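Local coordinates for leucyl-tRNA synthetase subunit alpha (PDB 3O0A), which is part of the enzyme that attaches leucine to its cognate tRNA and, through the CP1 domain of this crystal, probably hydrolyses tRNA charged with the wrong amino acid, at residues I8-E13 with D48-A53; E35-I40 with R208-K213. One frame throughout, in Å; residues are numbered along the deposited sequence.

Contact 1 (I8-E13 with D48-A53); sequences IRFYVE and DTVFGA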
ATOM      1  N   ILE A   8      -7.472   6.659  -0.823  1.00 13.41           N
ATOM      2  CA  ILE A   8      -7.010   6.402  -2.184  1.00 12.39           C
ATOM      3  C   ILE A   8      -7.343   4.959  -2.534  1.00 11.90           C
ATOM      4  O   ILE A   8      -7.076   4.048  -1.740  1.00 11.40           O
ATOM      5  CB  ILE A   8      -5.511   6.678  -2.349  1.00 11.97           C
ATOM      6  CG1 ILE A   8      -5.220   8.149  -2.014  1.00 12.77           C
ATOM      7  CG2 ILE A   8      -5.051   6.337  -3.799  1.00 12.19           C
ATOM      8  CD1 ILE A   8      -3.758   8.567  -2.118  1.00 13.69           C
ATOM      9  N   ARG A   9      -7.958   4.777  -3.699  1.00 11.96           N
ATOM     10  CA  ARG A   9      -8.416   3.461  -4.136  1.00 11.68           C
ATOM     11  C   ARG A   9      -7.351   2.773  -4.989  1.00 11.39           C
ATOM     12  O   ARG A   9      -7.299   2.951  -6.204  1.00 11.93           O
ATOM     13  CB  ARG A   9      -9.760   3.555  -4.886  1.00 12.84           C
ATOM     14  CG  ARG A   9     -10.848   4.280  -4.095  1.00 15.35           C
ATOM     15  CD  ARG A   9     -12.239   3.864  -4.528  1.00 20.41           C
ATOM     16  NE  ARG A   9     -12.493   2.435  -4.283  1.00 22.72           N
ATOM     17  CZ  ARG A   9     -13.375   1.939  -3.413  1.00 27.07           C
ATOM     18  NH1 ARG A   9     -14.101   2.741  -2.641  1.00 29.89           N
ATOM     19  NH2 ARG A   9     -13.528   0.620  -3.303  1.00 25.16           N
ATOM     20  N   PHE A  10      -6.466   2.024  -4.339  1.00 10.74           N
ATOM     21  CA  PHE A  10      -5.613   1.090  -5.075  1.00 10.10           C
ATOM     22  C   PHE A  10      -6.493  -0.076  -5.528  1.00 10.90           C
ATOM     23  O   PHE A  10      -7.585  -0.264  -4.997  1.00 10.85           O
ATOM     24  CB  PHE A  10      -4.452   0.620  -4.189  1.00 10.23           C
ATOM     25  CG  PHE A  10      -3.393   1.672  -4.003  1.00 10.80           C
ATOM     26  CD1 PHE A  10      -3.634   2.797  -3.205  1.00 12.32           C
ATOM     27  CD2 PHE A  10      -2.166   1.559  -4.654  1.00  9.25           C
ATOM     28  CE1 PHE A  10      -2.655   3.788  -3.049  1.00 11.75           C
ATOM     29  CE2 PHE A  10      -1.185   2.542  -4.500  1.00 11.83           C
ATOM     30  CZ  PHE A  10      -1.434   3.658  -3.683  1.00 11.40           C
ATOM     31  N   TYR A  11      -6.036  -0.842  -6.514  1.00 11.33           N
ATOM     32  CA  TYR A  11      -6.801  -2.015  -6.926  1.00 11.81           C
ATOM     33  C   TYR A  11      -5.931  -3.077  -7.550  1.00 12.14           C
ATOM     34  O   TYR A  11      -4.969  -2.778  -8.250  1.00 13.58           O
ATOM     35  CB  TYR A  11      -7.940  -1.625  -7.889  1.00 11.91           C
ATOM     36  CG  TYR A  11      -7.510  -0.791  -9.079  1.00 12.05           C
ATOM     37  CD1 TYR A  11      -7.496   0.608  -9.004  1.00 12.95           C
ATOM     38  CD2 TYR A  11      -7.111  -1.391 -10.280  1.00 13.11           C
ATOM     39  CE1 TYR A  11      -7.106   1.396 -10.091  1.00 15.10           C
ATOM     40  CE2 TYR A  11      -6.704  -0.602 -11.393  1.00 14.21           C
ATOM     41  CZ  TYR A  11      -6.705   0.787 -11.279  1.00 15.13           C
ATOM     42  OH  TYR A  11      -6.317   1.583 -12.342  1.00 15.08           O
ATOM     43  N   VAL A  12      -6.286  -4.326  -7.294  1.00 12.09           N
ATOM     44  CA  VAL A  12      -5.657  -5.442  -7.982  1.00 12.06           C
ATOM     45  C   VAL A  12      -6.482  -5.735  -9.224  1.00 13.19           C
ATOM     46  O   VAL A  12      -7.674  -6.059  -9.128  1.00 13.22           O
ATOM     47  CB  VAL A  12      -5.570  -6.688  -7.076  1.00 12.27           C
ATOM     48  CG1 VAL A  12      -4.997  -7.858  -7.836  1.00 11.69           C
ATOM     49  CG2 VAL A  12      -4.736  -6.393  -5.829  1.00 12.89           C
ATOM     50  N   GLU A  13      -5.848  -5.586 -10.388  1.00 13.42           N
ATOM     51  CA  GLU A  13      -6.484  -5.946 -11.652  1.00 15.25           C
ATOM     52  C   GLU A  13      -6.515  -7.459 -11.806  1.00 16.00           C
ATOM     53  O   GLU A  13      -5.504  -8.134 -11.579  1.00 15.66           O
ATOM     54  CB  GLU A  13      -5.720  -5.344 -12.821  1.00 15.70           C
ATOM     55  CG  GLU A  13      -5.729  -3.829 -12.842  1.00 16.59           C
ATOM     56  CD  GLU A  13      -4.853  -3.288 -13.947  1.00 21.28           C
ATOM     57  OE1 GLU A  13      -4.820  -3.918 -15.025  1.00 23.27           O
ATOM     58  OE2 GLU A  13      -4.160  -2.271 -13.727  1.00 21.79           O
ATOM     59  N   ASP A  48       0.345  13.579  -1.122  1.00 16.08           N
ATOM     60  CA  ASP A  48       1.420  14.181  -1.911  1.00 16.79           C
ATOM     61  C   ASP A  48       2.519  13.184  -2.300  1.00 16.83           C
ATOM     62  O   ASP A  48       3.288  13.446  -3.223  1.00 17.57           O
ATOM     63  CB  ASP A  48       2.037  15.404  -1.191  1.00 18.01           C
ATOM     64  CG  ASP A  48       2.541  15.083   0.224  1.00 19.00           C
ATOM     65  OD1 ASP A  48       1.948  14.243   0.938  1.00 17.65           O
ATOM     66  OD2 ASP A  48       3.532  15.706   0.640  1.00 21.74           O
ATOM     67  N   THR A  49       2.565  12.041  -1.610  1.00 16.23           N
ATOM     68  CA  THR A  49       3.593  11.016  -1.827  1.00 16.20           C
ATOM     69  C   THR A  49       3.098   9.796  -2.624  1.00 14.43           C
ATOM     70  O   THR A  49       3.828   8.801  -2.765  1.00 14.86           O
ATOM     71  CB  THR A  49       4.206  10.527  -0.490  1.00 16.49           C
ATOM     72  OG1 THR A  49       3.237   9.785   0.266  1.00 17.23           O
ATOM     73  CG2 THR A  49       4.726  11.717   0.339  1.00 19.44           C
ATOM     74  N   VAL A  50       1.875   9.873  -3.153  1.00 13.71           N
ATOM     75  CA  VAL A  50       1.239   8.693  -3.763  1.00 12.50           C
ATOM     76  C   VAL A  50       2.063   8.113  -4.930  1.00 13.01           C
ATOM     77  O   VAL A  50       2.090   6.897  -5.143  1.00 12.39           O
ATOM     78  CB  VAL A  50      -0.233   8.979  -4.184  1.00 12.39           C
ATOM     79  CG1 VAL A  50      -0.285   9.978  -5.335  1.00 12.54           C
ATOM     80  CG2 VAL A  50      -0.978   7.646  -4.557  1.00 12.48           C
ATOM     81  N   PHE A  51       2.753   8.978  -5.677  1.00 13.77           N
ATOM     82  CA  PHE A  51       3.562   8.481  -6.793  1.00 14.44           C
ATOM     83  C   PHE A  51       4.762   7.678  -6.295  1.00 15.49           C
ATOM     84  O   PHE A  51       5.385   6.948  -7.066  1.00 16.55           O
ATOM     85  CB  PHE A  51       4.016   9.623  -7.705  1.00 14.83           C
ATOM     86  CG  PHE A  51       2.909  10.201  -8.552  1.00 14.62           C
ATOM     87  CD1 PHE A  51       2.038  11.152  -8.027  1.00 13.65           C
ATOM     88  CD2 PHE A  51       2.753   9.802  -9.886  1.00 14.94           C
ATOM     89  CE1 PHE A  51       1.004  11.703  -8.811  1.00 13.97           C
ATOM     90  CE2 PHE A  51       1.732  10.350 -10.689  1.00 14.63           C
ATOM     91  CZ  PHE A  51       0.848  11.301 -10.147  1.00 13.80           C
ATOM     92  N   GLY A  52       5.069   7.813  -5.007  1.00 15.47           N
ATOM     93  CA  GLY A  52       6.223   7.143  -4.405  1.00 15.98           C
ATOM     94  C   GLY A  52       5.877   5.836  -3.730  1.00 15.34           C
ATOM     95  O   GLY A  52       6.740   5.208  -3.119  1.00 16.42           O
ATOM     96  N   ALA A  53       4.618   5.412  -3.852  1.00 14.54           N
ATOM     97  CA  ALA A  53       4.200   4.137  -3.270  1.00 14.29           C
ATOM     98  C   ALA A  53       4.848   2.995  -4.038  1.00 14.86           C
ATOM     99  O   ALA A  53       4.662   2.866  -5.248  1.00 15.87           O
ATOM    100  CB  ALA A  53       2.660   4.008  -3.248  1.00 13.66           C
TER
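I8 and F10, two residues apart on strand 6-13, reach from the same side of the strand to V50 in the 3-10 turn that follows strand 37-44, and to A53 just after that turn. The terminal methyl CD1 of I8 lies 3.8 Å from V50 CG2, the two side chains meeting at a slant. That V50 methyl lies anti to its own backbone nitrogen, with CG1 at chi1 68°, and from this position it also meets the outer end of the F10 ring, with CZ 4.1 Å from V50 CG2. On the same ring atom the single methyl of A53 closes in, CB lying 4.1 Å from F10 CZ. M140 of strand 138-141 touches F10, V50 and A53 alike, and I201 of helix 194-207 packs on V50.

Backbone bonds shape the turn itself: G52 N donates to T49 O at 2.7 Å and A53 N to V50 O at 3.2 Å. The V50 carbonyl is also bonded by the side-chain amide of N115. With no hydrogen bond or charge pair between the segments and all four touching residues buried, the contact rests on apolar burial, which sets no bond direction, with M140 and I201 adding to the packing.

Contact 2 (E35-I40 with R208-K213); sequences EKRIYI and RGLGEK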
ATOM      1  N   GLU A  35     -15.839  -4.916 -13.060  1.00 20.90           N
ATOM      2  CA  GLU A  35     -14.694  -4.015 -13.202  1.00 20.36           C
ATOM      3  C   GLU A  35     -13.354  -4.714 -13.382  1.00 19.10           C
ATOM      4  O   GLU A  35     -12.355  -4.054 -13.706  1.00 17.76           O
ATOM      5  CB  GLU A  35     -14.593  -3.060 -12.006  1.00 19.94           C
ATOM      6  CG  GLU A  35     -15.805  -2.149 -11.796  1.00 21.37           C
ATOM      7  CD  GLU A  35     -15.509  -1.036 -10.809  1.00 21.32           C
ATOM      8  OE1 GLU A  35     -14.442  -0.386 -10.928  1.00 23.92           O
ATOM      9  OE2 GLU A  35     -16.343  -0.803  -9.915  1.00 25.07           O
ATOM     10  N   LYS A  36     -13.331  -6.032 -13.165  1.00 18.68           N
ATOM     11  CA  LYS A  36     -12.098  -6.831 -13.212  1.00 18.21           C
ATOM     12  C   LYS A  36     -11.065  -6.254 -12.231  1.00 16.26           C
ATOM     13  O   LYS A  36      -9.871  -6.133 -12.543  1.00 15.77           O
ATOM     14  CB  LYS A  36     -11.557  -6.951 -14.641  1.00 18.86           C
ATOM     15  CG  LYS A  36     -12.382  -7.906 -15.524  1.00 20.96           C
ATOM     16  CD  LYS A  36     -11.755  -8.052 -16.902  1.00 22.82           C
ATOM     17  CE  LYS A  36     -12.349  -9.233 -17.657  1.00 26.20           C
ATOM     18  NZ  LYS A  36     -11.846  -9.327 -19.062  1.00 29.63           N
ATOM     19  N   ARG A  37     -11.567  -5.893 -11.049  1.00 14.75           N
ATOM     20  CA  ARG A  37     -10.752  -5.293  -9.980  1.00 13.46           C
ATOM     21  C   ARG A  37     -11.168  -5.781  -8.611  1.00 12.74           C
ATOM     22  O   ARG A  37     -12.346  -6.062  -8.390  1.00 12.82           O
ATOM     23  CB  ARG A  37     -10.918  -3.774  -9.971  1.00 13.45           C
ATOM     24  CG  ARG A  37     -10.350  -3.081 -11.168  1.00 15.08           C
ATOM     25  CD  ARG A  37     -10.695  -1.608 -11.120  1.00 15.36           C
ATOM     26  NE  ARG A  37     -10.097  -0.948 -12.272  1.00 17.21           N
ATOM     27  CZ  ARG A  37     -10.089   0.362 -12.484  1.00 18.43           C
ATOM     28  NH1 ARG A  37     -10.664   1.191 -11.626  1.00 17.06           N
ATOM     29  NH2 ARG A  37      -9.502   0.839 -13.574  1.00 19.45           N
ATOM     30  N   ILE A  38     -10.193  -5.854  -7.702  1.00 12.08           N
ATOM     31  CA  ILE A  38     -10.449  -5.957  -6.264  1.00 12.01           C
ATOM     32  C   ILE A  38      -9.844  -4.723  -5.631  1.00 10.95           C
ATOM     33  O   ILE A  38      -8.641  -4.513  -5.710  1.00 11.09           O
ATOM     34  CB  ILE A  38      -9.839  -7.234  -5.633  1.00 11.83           C
ATOM     35  CG1 ILE A  38     -10.435  -8.504  -6.289  1.00 14.71           C
ATOM     36  CG2 ILE A  38     -10.036  -7.231  -4.091  1.00 11.53           C
ATOM     37  CD1 ILE A  38     -11.890  -8.794  -5.977  1.00 20.36           C
ATOM     38  N   TYR A  39     -10.683  -3.873  -5.049  1.00 11.12           N
ATOM     39  CA  TYR A  39     -10.180  -2.603  -4.528  1.00 11.04           C
ATOM     40  C   TYR A  39      -9.512  -2.756  -3.173  1.00 10.79           C
ATOM     41  O   TYR A  39     -10.022  -3.472  -2.309  1.00 11.40           O
ATOM     42  CB  TYR A  39     -11.307  -1.582  -4.433  1.00 12.35           C
ATOM     43  CG  TYR A  39     -11.665  -0.987  -5.778  1.00 13.70           C
ATOM     44  CD1 TYR A  39     -10.853  -0.003  -6.358  1.00 13.40           C
ATOM     45  CD2 TYR A  39     -12.798  -1.394  -6.468  1.00 15.74           C
ATOM     46  CE1 TYR A  39     -11.171   0.567  -7.585  1.00 15.70           C
ATOM     47  CE2 TYR A  39     -13.123  -0.827  -7.709  1.00 15.79           C
ATOM     48  CZ  TYR A  39     -12.300   0.147  -8.257  1.00 16.18           C
ATOM     49  OH  TYR A  39     -12.594   0.716  -9.473  1.00 17.21           O
ATOM     50  N   ILE A  40      -8.403  -2.035  -2.996  1.00  9.99           N
ATOM     51  CA  ILE A  40      -7.767  -1.896  -1.684  1.00 10.37           C
ATOM     52  C   ILE A  40      -7.755  -0.416  -1.353  1.00 11.40           C
ATOM     53  O   ILE A  40      -6.894   0.331  -1.821  1.00 11.12           O
ATOM     54  CB  ILE A  40      -6.326  -2.451  -1.705  1.00 10.71           C
ATOM     55  CG1 ILE A  40      -6.330  -3.905  -2.186  1.00 12.66           C
ATOM     56  CG2 ILE A  40      -5.657  -2.350  -0.329  1.00 11.00           C
ATOM     57  CD1 ILE A  40      -6.220  -4.069  -3.675  1.00 22.12           C
ATOM     58  N   ARG A 208     -11.602  11.475 -10.543  1.00 19.05           N
ATOM     59  CA  ARG A 208     -11.525  10.193 -11.240  1.00 18.00           C
ATOM     60  C   ARG A 208     -12.237   9.046 -10.516  1.00 17.74           C
ATOM     61  O   ARG A 208     -12.206   7.903 -10.980  1.00 17.59           O
ATOM     62  CB  ARG A 208     -10.053   9.823 -11.469  1.00 17.59           C
ATOM     63  CG  ARG A 208      -9.308  10.774 -12.420  1.00 17.60           C
ATOM     64  CD  ARG A 208      -7.817  10.482 -12.432  1.00 17.02           C
ATOM     65  NE  ARG A 208      -7.534   9.093 -12.765  1.00 15.57           N
ATOM     66  CZ  ARG A 208      -6.488   8.420 -12.289  1.00 15.18           C
ATOM     67  NH1 ARG A 208      -5.627   9.022 -11.479  1.00 15.18           N
ATOM     68  NH2 ARG A 208      -6.304   7.151 -12.634  1.00 15.82           N
ATOM     69  N   GLY A 209     -12.853   9.346  -9.374  1.00 17.57           N
ATOM     70  CA  GLY A 209     -13.523   8.336  -8.558  1.00 17.74           C
ATOM     71  C   GLY A 209     -12.595   7.335  -7.884  1.00 17.14           C
ATOM     72  O   GLY A 209     -13.026   6.233  -7.517  1.00 17.28           O
ATOM     73  N   LEU A 210     -11.326   7.714  -7.722  1.00 15.90           N
ATOM     74  CA  LEU A 210     -10.307   6.828  -7.144  1.00 15.67           C
ATOM     75  C   LEU A 210      -9.681   7.377  -5.852  1.00 15.99           C
ATOM     76  O   LEU A 210      -8.606   6.927  -5.405  1.00 14.39           O
ATOM     77  CB  LEU A 210      -9.218   6.520  -8.179  1.00 15.76           C
ATOM     78  CG  LEU A 210      -9.657   5.687  -9.386  1.00 15.87           C
ATOM     79  CD1 LEU A 210      -8.599   5.744 -10.488  1.00 16.23           C
ATOM     80  CD2 LEU A 210      -9.948   4.237  -9.001  1.00 14.12           C
ATOM     81  N   GLY A 211     -10.366   8.345  -5.260  1.00 17.59           N
ATOM     82  CA  GLY A 211      -9.944   8.924  -3.996  1.00 19.57           C
ATOM     83  C   GLY A 211     -10.998   9.857  -3.433  1.00 21.51           C
ATOM     84  O   GLY A 211     -11.953  10.228  -4.123  1.00 21.23           O
ATOM     85  N   GLU A 212     -10.839  10.217  -2.166  1.00 23.10           N
ATOM     86  CA  GLU A 212     -11.639  11.300  -1.591  1.00 25.77           C
ATOM     87  C   GLU A 212     -10.946  11.978  -0.413  1.00 26.37           C
ATOM     88  O   GLU A 212     -10.183  11.347   0.302  1.00 24.69           O
ATOM     89  CB  GLU A 212     -13.053  10.834  -1.223  1.00 26.26           C
ATOM     90  CG  GLU A 212     -13.169   9.696  -0.226  1.00 28.34           C
ATOM     91  CD  GLU A 212     -14.626   9.291   0.013  1.00 28.95           C
ATOM     92  OE1 GLU A 212     -15.474  10.186   0.235  1.00 33.40           O
ATOM     93  OE2 GLU A 212     -14.928   8.078  -0.026  1.00 33.97           O
ATOM     94  N   LYS A 213     -11.203  13.274  -0.243  1.00 28.04           N
ATOM     95  CA  LYS A 213     -10.712  14.018   0.917  1.00 30.80           C
ATOM     96  C   LYS A 213     -11.297  13.394   2.174  1.00 31.76           C
ATOM     97  O   LYS A 213     -12.498  13.143   2.229  1.00 32.52           O
ATOM     98  CB  LYS A 213     -11.130  15.495   0.834  1.00 31.17           C
ATOM     99  CG  LYS A 213     -10.538  16.249  -0.343  1.00 32.65           C
ATOM    100  CD  LYS A 213     -10.778  17.766  -0.277  1.00 33.81           C
ATOM    101  CE  LYS A 213      -9.917  18.474  -1.328  1.00 35.91           C
ATOM    102  NZ  LYS A 213     -10.322  19.895  -1.599  1.00 37.82           N
TER
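L210 brings its methyl CD2 against both R37 and Y39, crossing each side chain at about a right angle. The methyl approaches the tyrosine at the ring edge, near its plane, with CD2 4.1 Å from Y39 CE1. It is equally far, 4.1 Å, from R37 NH1, which it meets obliquely. The chain of R37, extended from CG to NE, carries NH1 out to L210 and to Y39 OH.

R37 and Y39 lie on strand 37-44, an outer strand of a three-stranded antiparallel sheet whose middle strand is 6-13; L210 lies just before the other outer strand, 211-213, after a Schellman motif in which G209, with positive phi, ends helix 194-207. R9 and Y11 of the middle strand make cation-pi contacts with Y39 and R37 respectively.

Polar bonds within 35-40 fix the phenol. R37 NH1 donates to Y39 OH at 2.9 Å, in the guanidinium plane and bent to 154°. The hydroxyl in turn donates to E35 OE1 at 2.6 Å, on the syn side and 23° out of the carboxylate plane. A phenylalanine in place of Y39 keeps the ring edge for L210 but lacks the hydroxyl, and R37 NH1 and E35 OE1, losing their shared partner, would probably be freer to turn.

Overall arrangement
The centres of contacts 1 and 2 lie about 10 Å apart, joined through the antiparallel sheet 37-44, 6-13, 211-213. Contact 1 leaves the middle strand for the interior, about 7 Å from the centre of the chain; contact 2, at about 13 Å, joins outer strand 37-44 to the residue leading into 211-213. Probable backbone hydrogen bonds tie the middle strand to both sides of contact 2, F10 O to I40 N and R9 N to L210 O. The segments alternate along the chain: 8-13, 35-40, 48-53, then 208-213. Strands 6-13 and 211-213, near the two ends of the model, are neighbours in the sheet, consistent with a CP1 domain inserted into the complete synthetase.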